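Local coordinates for diaminobutyrate-pyruvate transaminase and L-2,4-diaminobutyrate decarboxylase (Vibrio parahaemolyticus, PDB 2QMA), which probably carries out pyridoxal-phosphate-dependent chemistry, this chain being the C-terminal, glutamate decarboxylase-like domain of a longer transaminase-decarboxylase protein, at residues Phe323-Ile331 against Leu392-Leu400; Gln99-Pro110 against Lys469-Leu477. All blocks are in the same frame, centred on the assembly; numbering follows the deposited sequence.

Contact 1: Phe323-Ile331 against Leu392-Leu400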
loop_
_atom_site.group_PDB
_atom_site.type_symbol
_atom_site.label_atom_id
_atom_site.label_comp_id
_atom_site.label_asym_id
_atom_site.label_seq_id
_atom_site.Cartn_x
_atom_site.Cartn_y
_atom_site.Cartn_z
ATOM N N PHE A 323 12.048 3.337 1.886
ATOM C CA PHE A 323 12.612 4.176 0.837
ATOM C C PHE A 323 11.922 5.535 0.732
ATOM O O PHE A 323 12.516 6.494 0.239
ATOM C CB PHE A 323 12.543 3.464 -0.501
ATOM C CG PHE A 323 13.229 2.131 -0.505
ATOM C CD1 PHE A 323 14.611 2.058 -0.521
ATOM C CD2 PHE A 323 12.476 0.955 -0.469
ATOM C CE1 PHE A 323 15.252 0.830 -0.506
ATOM C CE2 PHE A 323 13.082 -0.276 -0.446
ATOM C CZ PHE A 323 14.477 -0.355 -0.475
ATOM N N HIS A 324 10.675 5.614 1.197
ATOM C CA HIS A 324 9.959 6.852 1.126
ATOM C C HIS A 324 10.272 7.747 2.296
ATOM O O HIS A 324 9.583 8.725 2.522
ATOM C CB HIS A 324 8.439 6.662 0.914
ATOM C CG HIS A 324 7.771 5.817 1.949
ATOM N ND1 HIS A 324 7.681 6.182 3.279
ATOM C CD2 HIS A 324 7.092 4.654 1.835
ATOM C CE1 HIS A 324 6.991 5.271 3.941
ATOM N NE2 HIS A 324 6.633 4.327 3.090
ATOM N N LYS A 325 11.308 7.400 3.050
ATOM C CA LYS A 325 11.873 8.335 4.002
ATOM C C LYS A 325 13.188 8.906 3.404
ATOM O O LYS A 325 13.157 9.723 2.456
ATOM C CB LYS A 325 12.022 7.704 5.408
ATOM C CG LYS A 325 10.670 7.510 6.130
ATOM C CD LYS A 325 10.813 6.707 7.412
ATOM C CE LYS A 325 9.619 6.825 8.331
ATOM N NZ LYS A 325 8.367 6.110 7.970
ATOM N N LEU A 326 14.333 8.467 3.910
ATOM C CA LEU A 326 15.580 9.119 3.563
ATOM C C LEU A 326 16.117 8.718 2.185
ATOM O O LEU A 326 17.062 9.329 1.677
ATOM C CB LEU A 326 16.596 8.803 4.662
ATOM C CG LEU A 326 17.779 9.678 5.031
ATOM C CD1 LEU A 326 17.498 11.181 5.086
ATOM C CD2 LEU A 326 18.419 9.108 6.340
ATOM N N PHE A 327 15.511 7.714 1.553
ATOM C CA PHE A 327 15.859 7.408 0.140
ATOM C C PHE A 327 15.088 8.272 -0.887
ATOM O O PHE A 327 15.278 8.133 -2.107
ATOM C CB PHE A 327 15.576 5.955 -0.199
ATOM C CG PHE A 327 16.516 4.933 0.441
ATOM C CD1 PHE A 327 17.566 4.357 -0.294
ATOM C CD2 PHE A 327 16.269 4.460 1.739
ATOM C CE1 PHE A 327 18.387 3.353 0.275
ATOM C CE2 PHE A 327 17.072 3.493 2.311
ATOM C CZ PHE A 327 18.130 2.920 1.574
ATOM N N TYR A 328 14.215 9.144 -0.387
ATOM C CA TYR A 328 13.472 10.122 -1.214
ATOM C C TYR A 328 12.476 9.578 -2.243
ATOM O O TYR A 328 12.052 10.306 -3.148
ATOM C CB TYR A 328 14.474 11.011 -1.947
ATOM C CG TYR A 328 15.492 11.633 -1.026
ATOM C CD1 TYR A 328 15.110 12.597 -0.081
ATOM C CD2 TYR A 328 16.852 11.335 -1.164
ATOM C CE1 TYR A 328 16.052 13.220 0.746
ATOM C CE2 TYR A 328 17.827 11.980 -0.331
ATOM C CZ TYR A 328 17.395 12.903 0.625
ATOM O OH TYR A 328 18.308 13.517 1.445
ATOM N N GLN A 329 12.104 8.303 -2.110
ATOM C CA GLN A 329 11.108 7.723 -2.996
ATOM C C GLN A 329 9.704 8.224 -2.617
ATOM O O GLN A 329 9.448 8.510 -1.447
ATOM C CB GLN A 329 11.184 6.170 -2.948
ATOM C CG GLN A 329 12.620 5.662 -3.247
ATOM C CD GLN A 329 13.185 6.229 -4.565
ATOM O OE1 GLN A 329 12.802 5.791 -5.650
ATOM N NE2 GLN A 329 14.070 7.221 -4.464
ATOM N N THR A 330 8.793 8.286 -3.587
ATOM C CA THR A 330 7.403 8.599 -3.288
ATOM C C THR A 330 6.711 7.490 -2.438
ATOM O O THR A 330 6.990 6.276 -2.582
ATOM C CB THR A 330 6.575 8.819 -4.566
ATOM O OG1 THR A 330 6.788 7.724 -5.440
ATOM C CG2 THR A 330 6.962 10.142 -5.318
ATOM N N ILE A 331 5.815 7.904 -1.551
ATOM C CA ILE A 331 4.969 6.920 -0.841
ATOM C C ILE A 331 4.116 6.119 -1.830
ATOM O O ILE A 331 3.588 6.720 -2.748
ATOM C CB ILE A 331 4.068 7.631 0.192
ATOM C CG1 ILE A 331 4.934 8.354 1.238
ATOM C CG2 ILE A 331 3.052 6.648 0.838
ATOM C CD1 ILE A 331 4.250 9.628 1.753
ATOM N N LEU A 392 23.532 9.295 -3.184
ATOM C CA LEU A 392 22.668 9.267 -1.974
ATOM C C LEU A 392 23.550 9.225 -0.700
ATOM O O LEU A 392 23.289 9.925 0.268
ATOM C CB LEU A 392 21.686 8.086 -1.998
ATOM C CG LEU A 392 20.598 8.085 -3.097
ATOM C CD1 LEU A 392 19.847 6.733 -3.184
ATOM C CD2 LEU A 392 19.596 9.233 -2.894
ATOM N N GLY A 393 24.589 8.396 -0.716
ATOM C CA GLY A 393 25.530 8.351 0.400
ATOM C C GLY A 393 26.097 9.720 0.701
ATOM O O GLY A 393 26.110 10.170 1.857
ATOM N N ASP A 394 26.527 10.403 -0.346
ATOM C CA ASP A 394 27.068 11.776 -0.201
ATOM C C ASP A 394 26.042 12.773 0.392
ATOM O O ASP A 394 26.394 13.617 1.237
ATOM C CB ASP A 394 27.615 12.299 -1.532
ATOM C CG ASP A 394 28.831 11.533 -2.049
ATOM O OD1 ASP A 394 29.436 10.683 -1.357
ATOM O OD2 ASP A 394 29.185 11.794 -3.211
HETATM N N MSE A 395 24.779 12.659 -0.030
HETATM C CA MSE A 395 23.705 13.479 0.535
HETATM C C MSE A 395 23.580 13.259 2.036
HETATM O O MSE A 395 23.370 14.202 2.806
HETATM C CB MSE A 395 22.365 13.201 -0.171
HETATM C CG MSE A 395 22.365 13.562 -1.668
HETATM SE SE MSE A 395 20.737 13.149 -2.552
HETATM C CE MSE A 395 21.293 13.245 -4.385
ATOM N N TYR A 396 23.712 12.002 2.461
ATOM C CA TYR A 396 23.501 11.662 3.878
ATOM C C TYR A 396 24.661 12.169 4.716
ATOM O O TYR A 396 24.425 12.682 5.807
ATOM C CB TYR A 396 23.283 10.151 4.092
ATOM C CG TYR A 396 22.185 9.577 3.234
ATOM C CD1 TYR A 396 21.064 10.335 2.920
ATOM C CD2 TYR A 396 22.278 8.278 2.714
ATOM C CE1 TYR A 396 20.054 9.833 2.076
ATOM C CE2 TYR A 396 21.253 7.744 1.896
ATOM C CZ TYR A 396 20.149 8.526 1.579
ATOM O OH TYR A 396 19.144 8.001 0.775
ATOM N N ASP A 397 25.888 12.029 4.208
ATOM C CA ASP A 397 27.095 12.625 4.849
ATOM C C ASP A 397 26.845 14.125 5.096
ATOM O O ASP A 397 27.066 14.646 6.184
ATOM C CB ASP A 397 28.334 12.427 3.972
ATOM C CG ASP A 397 28.754 10.949 3.864
ATOM O OD1 ASP A 397 28.209 10.099 4.635
ATOM O OD2 ASP A 397 29.630 10.631 3.033
ATOM N N HIS A 398 26.369 14.796 4.057
ATOM C CA HIS A 398 25.982 16.217 4.128
ATOM C C HIS A 398 24.949 16.540 5.218
ATOM O O HIS A 398 25.095 17.510 5.996
ATOM C CB HIS A 398 25.449 16.673 2.779
ATOM C CG HIS A 398 24.828 18.027 2.835
ATOM N ND1 HIS A 398 23.462 18.224 2.848
ATOM C CD2 HIS A 398 25.393 19.246 2.988
ATOM C CE1 HIS A 398 23.213 19.518 2.940
ATOM N NE2 HIS A 398 24.370 20.161 3.025
ATOM N N LEU A 399 23.890 15.733 5.248
ATOM C CA LEU A 399 22.794 15.956 6.143
ATOM C C LEU A 399 23.289 15.831 7.568
ATOM O O LEU A 399 22.911 16.633 8.392
ATOM C CB LEU A 399 21.659 14.966 5.875
ATOM C CG LEU A 399 20.779 15.168 4.633
ATOM C CD1 LEU A 399 19.756 14.038 4.501
ATOM C CD2 LEU A 399 20.079 16.528 4.690
ATOM N N LEU A 400 24.142 14.833 7.851
ATOM C CA LEU A 400 24.648 14.635 9.211
ATOM C C LEU A 400 25.535 15.797 9.615
ATOM O O LEU A 400 25.440 16.321 10.750
ATOM C CB LEU A 400 25.422 13.305 9.336
ATOM C CG LEU A 400 24.514 12.113 9.742
ATOM C CD1 LEU A 400 23.380 11.908 8.764
ATOM C CD2 LEU A 400 25.307 10.777 9.940
#

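Contact 2: Gln99-Pro110 against Lys469-Leu477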
loop_
_atom_site.group_PDB
_atom_site.type_symbol
_atom_site.label_atom_id
_atom_site.label_comp_id
_atom_site.label_asym_id
_atom_site.label_seq_id
_atom_site.Cartn_x
_atom_site.Cartn_y
_atom_site.Cartn_z
ATOM N N GLN A 99 8.627 20.295 -0.749
ATOM C CA GLN A 99 9.690 20.892 -1.569
ATOM C C GLN A 99 10.088 22.262 -1.070
ATOM O O GLN A 99 11.103 22.800 -1.510
ATOM C CB GLN A 99 9.283 20.999 -3.043
ATOM C CG GLN A 99 9.128 19.661 -3.747
ATOM C CD GLN A 99 7.702 19.072 -3.658
ATOM O OE1 GLN A 99 6.784 19.620 -3.004
ATOM N NE2 GLN A 99 7.516 17.958 -4.353
ATOM N N HIS A 100 9.271 22.849 -0.198
ATOM C CA HIS A 100 9.604 24.143 0.359
ATOM C C HIS A 100 10.547 23.967 1.568
ATOM O O HIS A 100 10.285 23.097 2.434
ATOM C CB HIS A 100 8.341 24.922 0.771
ATOM C CG HIS A 100 8.632 26.374 1.049
ATOM N ND1 HIS A 100 9.170 26.813 2.245
ATOM C CD2 HIS A 100 8.531 27.470 0.257
ATOM C CE1 HIS A 100 9.380 28.120 2.172
ATOM N NE2 HIS A 100 8.971 28.544 0.989
ATOM N N PRO A 101 11.616 24.781 1.653
ATOM C CA PRO A 101 12.591 24.620 2.737
ATOM C C PRO A 101 12.002 24.666 4.140
ATOM O O PRO A 101 12.595 24.129 5.045
ATOM C CB PRO A 101 13.537 25.826 2.576
ATOM C CG PRO A 101 13.207 26.430 1.237
ATOM C CD PRO A 101 11.966 25.884 0.715
ATOM N N ASP A 102 10.879 25.348 4.318
ATOM C CA ASP A 102 10.314 25.561 5.659
ATOM C C ASP A 102 9.326 24.448 6.024
ATOM O O ASP A 102 8.720 24.455 7.076
ATOM C CB ASP A 102 9.698 26.976 5.762
ATOM C CG ASP A 102 10.754 28.080 5.659
ATOM O OD1 ASP A 102 11.902 27.863 6.119
ATOM O OD2 ASP A 102 10.415 29.162 5.118
ATOM N N CYS A 103 9.229 23.454 5.149
ATOM C CA CYS A 103 8.548 22.197 5.475
ATOM C C CYS A 103 9.579 21.180 6.000
ATOM O O CYS A 103 10.339 20.601 5.230
ATOM C CB CYS A 103 7.820 21.673 4.255
ATOM S SG CYS A 103 6.766 20.248 4.676
ATOM N N ILE A 104 9.624 20.983 7.321
ATOM C CA ILE A 104 10.818 20.413 7.939
ATOM C C ILE A 104 10.514 19.721 9.260
ATOM O O ILE A 104 11.350 19.738 10.172
ATOM C CB ILE A 104 11.921 21.538 8.133
ATOM C CG1 ILE A 104 13.314 20.918 8.211
ATOM C CG2 ILE A 104 11.611 22.415 9.324
ATOM C CD1 ILE A 104 14.523 21.899 8.013
ATOM N N ALA A 105 9.324 19.111 9.368
ATOM C CA ALA A 105 8.832 18.575 10.628
ATOM C C ALA A 105 9.125 17.073 10.835
ATOM O O ALA A 105 9.610 16.673 11.904
ATOM C CB ALA A 105 7.328 18.793 10.732
ATOM N N HIS A 106 8.789 16.272 9.822
ATOM C CA HIS A 106 8.576 14.817 9.971
ATOM C C HIS A 106 9.370 14.026 8.955
ATOM O O HIS A 106 10.025 14.597 8.064
ATOM C CB HIS A 106 7.083 14.494 9.725
ATOM C CG HIS A 106 6.137 15.337 10.525
ATOM N ND1 HIS A 106 6.170 15.391 11.902
ATOM C CD2 HIS A 106 5.110 16.129 10.143
ATOM C CE1 HIS A 106 5.219 16.197 12.333
ATOM N NE2 HIS A 106 4.569 16.669 11.286
ATOM N N LEU A 107 9.288 12.698 9.059
ATOM C CA LEU A 107 9.923 11.838 8.063
ATOM C C LEU A 107 9.025 11.752 6.840
ATOM O O LEU A 107 8.484 10.693 6.507
ATOM C CB LEU A 107 10.231 10.463 8.667
ATOM C CG LEU A 107 11.366 10.500 9.700
ATOM C CD1 LEU A 107 11.459 9.176 10.489
ATOM C CD2 LEU A 107 12.743 10.799 9.064
ATOM N N HIS A 108 8.885 12.898 6.188
ATOM C CA HIS A 108 7.980 13.106 5.073
ATOM C C HIS A 108 8.847 13.770 4.000
ATOM O O HIS A 108 9.178 14.942 4.102
ATOM C CB HIS A 108 6.833 14.016 5.489
ATOM C CG HIS A 108 5.849 14.300 4.389
ATOM N ND1 HIS A 108 5.067 15.436 4.367
ATOM C CD2 HIS A 108 5.534 13.602 3.270
ATOM C CE1 HIS A 108 4.298 15.415 3.290
ATOM N NE2 HIS A 108 4.563 14.310 2.612
ATOM N N THR A 109 9.207 12.982 2.983
ATOM C CA THR A 109 10.335 13.264 2.118
ATOM C C THR A 109 9.977 14.045 0.849
ATOM O O THR A 109 8.922 13.792 0.209
ATOM C CB THR A 109 11.110 11.911 1.817
ATOM O OG1 THR A 109 12.490 12.171 1.568
ATOM C CG2 THR A 109 10.491 11.102 0.681
ATOM N N PRO A 110 10.828 15.019 0.485
ATOM C CA PRO A 110 10.642 15.624 -0.834
ATOM C C PRO A 110 11.071 14.566 -1.889
ATOM O O PRO A 110 12.155 13.961 -1.776
ATOM C CB PRO A 110 11.561 16.861 -0.798
ATOM C CG PRO A 110 12.683 16.486 0.179
ATOM C CD PRO A 110 11.989 15.582 1.214
ATOM N N LYS A 469 10.866 20.502 16.691
ATOM C CA LYS A 469 11.701 19.588 15.930
ATOM C C LYS A 469 11.831 19.954 14.453
ATOM O O LYS A 469 10.834 20.252 13.768
ATOM C CB LYS A 469 11.181 18.136 16.050
ATOM C CG LYS A 469 11.910 17.144 15.149
ATOM C CD LYS A 469 11.513 15.666 15.475
ATOM C CE LYS A 469 10.078 15.349 15.049
ATOM N NZ LYS A 469 9.819 13.856 15.239
ATOM N N PHE A 470 13.072 19.909 13.986
ATOM C CA PHE A 470 13.421 19.890 12.582
ATOM C C PHE A 470 13.780 18.421 12.284
ATOM O O PHE A 470 14.625 17.818 12.980
ATOM C CB PHE A 470 14.703 20.705 12.273
ATOM C CG PHE A 470 14.624 22.211 12.482
ATOM C CD1 PHE A 470 13.417 22.914 12.537
ATOM C CD2 PHE A 470 15.817 22.940 12.530
ATOM C CE1 PHE A 470 13.419 24.353 12.686
ATOM C CE2 PHE A 470 15.825 24.345 12.661
ATOM C CZ PHE A 470 14.627 25.043 12.759
ATOM N N THR A 471 13.186 17.887 11.226
ATOM C CA THR A 471 13.656 16.680 10.563
ATOM C C THR A 471 14.250 17.086 9.220
ATOM O O THR A 471 13.519 17.366 8.238
ATOM C CB THR A 471 12.509 15.667 10.419
ATOM O OG1 THR A 471 12.013 15.386 11.732
ATOM C CG2 THR A 471 13.019 14.343 9.803
ATOM N N ILE A 472 15.570 17.228 9.200
ATOM C CA ILE A 472 16.247 17.700 7.991
ATOM C C ILE A 472 16.397 16.581 6.953
ATOM O O ILE A 472 17.103 15.579 7.172
ATOM C CB ILE A 472 17.628 18.329 8.287
ATOM C CG1 ILE A 472 17.527 19.356 9.429
ATOM C CG2 ILE A 472 18.205 18.960 6.980
ATOM C CD1 ILE A 472 18.893 19.682 10.125
ATOM N N LEU A 473 15.717 16.731 5.829
ATOM C CA LEU A 473 15.784 15.698 4.798
ATOM C C LEU A 473 16.285 16.227 3.490
ATOM O O LEU A 473 17.068 15.579 2.819
ATOM C CB LEU A 473 14.441 15.003 4.567
ATOM C CG LEU A 473 13.817 14.124 5.665
ATOM C CD1 LEU A 473 12.498 13.480 5.187
ATOM C CD2 LEU A 473 14.806 13.062 6.208
ATOM N N ASN A 474 15.798 17.400 3.109
ATOM C CA ASN A 474 16.179 17.997 1.833
ATOM C C ASN A 474 17.703 18.265 1.850
ATOM O O ASN A 474 18.191 18.979 2.736
ATOM C CB ASN A 474 15.380 19.276 1.620
ATOM C CG ASN A 474 15.593 19.893 0.257
ATOM O OD1 ASN A 474 16.611 19.659 -0.411
ATOM N ND2 ASN A 474 14.630 20.707 -0.169
ATOM N N PRO A 475 18.457 17.657 0.900
ATOM C CA PRO A 475 19.918 17.817 0.918
ATOM C C PRO A 475 20.382 19.123 0.265
ATOM O O PRO A 475 21.593 19.365 0.130
ATOM C CB PRO A 475 20.407 16.566 0.167
ATOM C CG PRO A 475 19.309 16.307 -0.869
ATOM C CD PRO A 475 18.013 16.806 -0.219
ATOM N N CYS A 476 19.416 19.978 -0.109
ATOM C CA CYS A 476 19.700 21.179 -0.928
ATOM C C CYS A 476 19.552 22.499 -0.176
ATOM O O CYS A 476 19.594 23.569 -0.769
ATOM C CB CYS A 476 18.778 21.163 -2.169
ATOM S SG CYS A 476 19.150 19.839 -3.334
ATOM N N LEU A 477 19.359 22.412 1.129
ATOM C CA LEU A 477 19.235 23.550 2.037
ATOM C C LEU A 477 20.589 24.160 2.391
ATOM O O LEU A 477 21.590 23.466 2.417
ATOM C CB LEU A 477 18.549 23.083 3.329
ATOM C CG LEU A 477 17.187 22.385 3.194
ATOM C CD1 LEU A 477 16.704 21.879 4.573
ATOM C CD2 LEU A 477 16.137 23.278 2.544
HETATM O O HOH W 1 13.857 22.464 -2.429
HETATM O O HOH W 2 12.516 21.018 1.502
HETATM O O HOH W 3 11.032 17.090 7.331
HETATM O O HOH W 4 7.334 13.500 13.546
#

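Contact 1: Phe323-Ile331 against Leu392-Leu400
The loop that carries K325, the lysine predicted to bind pyridoxal phosphate in this fold-type I decarboxylase domain, rests its type I turn (K325 to Y328) against helix 389-411 through L326, F327 and Y328. No cofactor is attached to K325; its NZ makes a salt bridge with D322. From the helix, the Y396 hydroxyl gives its proton to the carbonyl of the turn, OH to L326 O at 2.6 Å. It approaches from above the carbonyl plane, 43° out of it, while the acceptor lies at the edge of the Y396 ring. Y396 OH also sits 3.4 Å from F327 CA. With chi1 at -153°, L326 turns CG beside its carbonyl carbon and slides past Y396 in the opposite direction, L326 CG to Y396 CE1 3.7 Å. Y328 points toward the helix. L392 CD2 meets its ring edge near the plane, and M395, a selenomethionine, makes an oblique Met-aromatic contact, SE 5.0 Å from the ring centroid. The Y328 hydroxyl is hydrogen-bonded to L473 O, and F23 of the second subunit meets the ring edge-to-face. One helical turn from M395, L399 CD1 touches Y328 OH at 3.4 Å and L326 CD1 at 3.7 Å.

Contact 2: Gln99-Pro110 against Lys469-Leu477
Strand 465-471, an inner strand of the four-stranded antiparallel sheet, and the loop that follows it are lined by the irregular segment 99-110, the two fitting together through side chains and carbonyl groups. I104 is the chief bump of that segment: CG2 presses on F470 CD1 at 3.7 Å, while CD1 runs on into the hollow between I472 CG1 and L477 CD1. With CG1 anti to the backbone N (chi1 -156°), the long branch extends past the T471 carbonyl. T471 fits against the next residues of the loop, A105 to L107. Its N donates to I104 O, its OG1 donates to A105 O at 2.7 Å from above the carbonyl plane, and its CG2 enters the notch made by H106 O and L107 CD2. L473 is the bump in return: CD1 fills the hollow between H108 O and T109 CA, both 3.8 Å away, CD2 faces L107, and CB meets the P110 ring. Farther along, L477 CD2 lies against P101 CB. Waters bridge polar groups of the two segments: one lies within hydrogen-bonding distance of both H106 O and T471 O, and another links H106 ND1 to K469 NZ, which also pairs with D270, while H106 NE2 bonds D133 of the second subunit. N474 forms an Asx turn through OD1, and its ND2 donates to the water that bonds Q99 O, at 3.0 Å from that water.

Overall arrangement
Contact 1 is nested along the chain inside the loop closed by contact 2: 99-110 comes first, then 323-331, 392-400 and finally 469-477. Their centres lie about 11 Å apart, and they touch directly, K325 O to T109 OG1 at 2.7 Å and Y328 OH to L473 O at 2.8 Å. Residues 323-331 leave strand 318-322 of the seven-stranded sheet, while 469-477 holds the end of strand 465-471 of the four-stranded antiparallel sheet and the loop after it; helix 389-411 touches both segments, its L399 meeting L326 of one and I472 of the other. The lysine loop is therefore held where the two sheet regions and the second subunit come together, with L107 beside K325.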